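Local coordinates for toxin RelG (PDB 3G5O), which cleaves RNA as the growth-arresting toxin of a type II toxin-antitoxin pair and is neutralised by its cognate antitoxin RelF, at residues Phe46-Arg51 / Ala70-Tyr75. Sequence-based numbering, arbitrary orientation.
Sequences FGDLSR and ARRGTY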
loop_
_atom_site.group_PDB
_atom_site.type_symbol
_atom_site.label_atom_id
_atom_site.label_comp_id
_atom_site.label_asym_id
_atom_site.label_seq_id
_atom_site.Cartn_x
_atom_site.Cartn_y
_atom_site.Cartn_z
ATOM N N PHE C 46 -27.432 -1.845 1.911
ATOM C CA PHE C 46 -28.671 -1.205 1.450
ATOM C C PHE C 46 -29.218 -0.110 2.364
ATOM O O PHE C 46 -30.269 0.472 2.076
ATOM C CB PHE C 46 -29.727 -2.280 1.114
ATOM C CG PHE C 46 -29.302 -3.162 -0.049
ATOM C CD1 PHE C 46 -29.012 -2.599 -1.287
ATOM C CD2 PHE C 46 -29.119 -4.533 0.110
ATOM C CE1 PHE C 46 -28.601 -3.400 -2.356
ATOM C CE2 PHE C 46 -28.728 -5.352 -0.955
ATOM C CZ PHE C 46 -28.450 -4.787 -2.184
ATOM N N GLY C 47 -28.502 0.151 3.457
ATOM C CA GLY C 47 -28.908 1.137 4.456
ATOM C C GLY C 47 -27.876 2.242 4.555
ATOM O O GLY C 47 -27.848 3.127 3.707
ATOM N N ASP C 48 -27.018 2.192 5.576
ATOM C CA ASP C 48 -25.986 3.205 5.761
ATOM C C ASP C 48 -25.103 3.485 4.550
ATOM O O ASP C 48 -24.758 4.640 4.316
ATOM C CB ASP C 48 -25.114 2.925 7.000
ATOM C CG ASP C 48 -25.897 3.070 8.313
ATOM O OD1 ASP C 48 -27.066 3.562 8.279
ATOM O OD2 ASP C 48 -25.363 2.673 9.373
ATOM N N LEU C 49 -24.683 2.447 3.822
ATOM C CA LEU C 49 -23.804 2.678 2.673
ATOM C C LEU C 49 -24.512 3.414 1.528
ATOM O O LEU C 49 -23.941 4.344 0.885
ATOM C CB LEU C 49 -23.192 1.375 2.167
ATOM C CG LEU C 49 -22.439 1.496 0.860
ATOM C CD1 LEU C 49 -21.126 2.269 1.057
ATOM C CD2 LEU C 49 -22.204 0.102 0.260
ATOM N N SER C 50 -25.735 2.977 1.268
ATOM C CA SER C 50 -26.630 3.651 0.336
ATOM C C SER C 50 -26.835 5.126 0.678
ATOM O O SER C 50 -26.749 5.987 -0.205
ATOM C CB SER C 50 -27.990 2.962 0.370
ATOM O OG SER C 50 -28.850 3.628 -0.499
ATOM N N ARG C 51 -27.127 5.408 1.941
ATOM C CA ARG C 51 -27.384 6.796 2.378
ATOM C C ARG C 51 -26.175 7.682 2.381
ATOM O O ARG C 51 -26.292 8.875 2.061
ATOM C CB ARG C 51 -28.054 6.867 3.770
ATOM C CG ARG C 51 -29.512 6.400 3.767
ATOM C CD ARG C 51 -30.145 6.454 5.165
ATOM N NE ARG C 51 -29.653 5.405 6.073
ATOM C CZ ARG C 51 -30.188 4.187 6.228
ATOM N NH1 ARG C 51 -31.247 3.797 5.532
ATOM N NH2 ARG C 51 -29.653 3.341 7.093
ATOM N N ALA C 70 -15.260 0.537 3.088
ATOM C CA ALA C 70 -16.013 0.874 4.292
ATOM C C ALA C 70 -15.911 -0.311 5.257
ATOM O O ALA C 70 -16.105 -1.450 4.850
ATOM C CB ALA C 70 -17.493 1.160 3.950
ATOM N N ARG C 71 -15.633 -0.040 6.520
ATOM C CA ARG C 71 -15.501 -1.087 7.535
ATOM C C ARG C 71 -16.597 -0.913 8.567
ATOM O O ARG C 71 -16.838 0.240 9.024
ATOM C CB ARG C 71 -14.125 -0.985 8.236
ATOM C CG ARG C 71 -13.912 -2.039 9.323
ATOM C CD ARG C 71 -12.532 -1.902 10.033
ATOM N NE ARG C 71 -12.534 -0.752 10.927
ATOM C CZ ARG C 71 -13.093 -0.732 12.147
ATOM N NH1 ARG C 71 -13.676 -1.826 12.655
ATOM N NH2 ARG C 71 -13.048 0.391 12.878
ATOM N N ARG C 72 -17.239 -2.027 8.932
ATOM C CA ARG C 72 -18.062 -2.128 10.156
ATOM C C ARG C 72 -17.635 -3.368 10.946
ATOM O O ARG C 72 -17.778 -4.492 10.470
ATOM C CB ARG C 72 -19.574 -2.201 9.847
ATOM C CG ARG C 72 -20.181 -0.945 9.223
ATOM C CD ARG C 72 -20.283 0.148 10.288
ATOM N NE ARG C 72 -20.630 1.467 9.743
ATOM C CZ ARG C 72 -21.882 1.904 9.616
ATOM N NH1 ARG C 72 -22.907 1.114 9.961
ATOM N NH2 ARG C 72 -22.114 3.121 9.121
ATOM N N GLY C 73 -17.067 -3.160 12.139
ATOM C CA GLY C 73 -16.528 -4.259 12.926
ATOM C C GLY C 73 -15.476 -5.010 12.130
ATOM O O GLY C 73 -14.429 -4.436 11.763
ATOM N N THR C 74 -15.719 -6.286 11.860
ATOM C CA THR C 74 -14.695 -7.113 11.248
ATOM C C THR C 74 -14.920 -7.312 9.758
ATOM O O THR C 74 -14.138 -8.017 9.113
ATOM C CB THR C 74 -14.624 -8.492 11.918
ATOM O OG1 THR C 74 -15.955 -9.003 12.021
ATOM C CG2 THR C 74 -14.006 -8.333 13.362
ATOM N N TYR C 75 -15.982 -6.725 9.206
ATOM C CA TYR C 75 -16.135 -6.780 7.736
ATOM C C TYR C 75 -15.857 -5.466 7.004
ATOM O O TYR C 75 -16.017 -4.338 7.569
ATOM C CB TYR C 75 -17.460 -7.415 7.286
ATOM C CG TYR C 75 -18.693 -6.618 7.635
ATOM C CD1 TYR C 75 -19.072 -5.537 6.845
ATOM C CD2 TYR C 75 -19.452 -6.917 8.770
ATOM C CE1 TYR C 75 -20.195 -4.806 7.145
ATOM C CE2 TYR C 75 -20.623 -6.155 9.095
ATOM C CZ TYR C 75 -20.969 -5.113 8.241
ATOM O OH TYR C 75 -22.049 -4.283 8.495
#
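Asp-48 and Arg-72 both start with CG anti to the carbonyl carbon (chi1 -67° and -66°); CB of Arg-72 already heads for the helix, and a bend at chi2 swings the rest of its chain across, so that carboxylate and guanidinium meet between helix 35-51 and strand 68-72. Asp-48 illustrates how one acid can serve two bases, Arg-72 and Arg-51. Arg-72 reaches in end-on and spends both terminal nitrogens on a single oxygen: NH1 lies 3.0 Å from Asp-48 OD2 on its anti lone pair, while NH2 makes a longer, more bent bond of 3.3 Å to the same OD2. The oxygen sits in the guanidinium plane, yet the two flat groups are turned 61° apart, unlike a coplanar pairing of two nitrogens with two oxygens. The other oxygen, Asp-48 OD1, takes Arg-51 NH2 at 2.9 Å, one helical turn further on. With each oxygen engaged by a different arginine, the carboxylate's rotation is restrained, and the two positive charges would be expected to favour its ionised form. Beneath this partly exposed bridge, Leu-49 packs on Leu-77 and Tyr-79, and Ala-70 on Phe-44 and Tyr-79. Arg-72 also opens the type II' turn leading into strand 75-82, with Gly-73 at its positive-phi position. The whole is a salt-bridge network linking a helix to a beta-hairpin, across the helix-on-sheet packing of the RelE/ParE toxin fold.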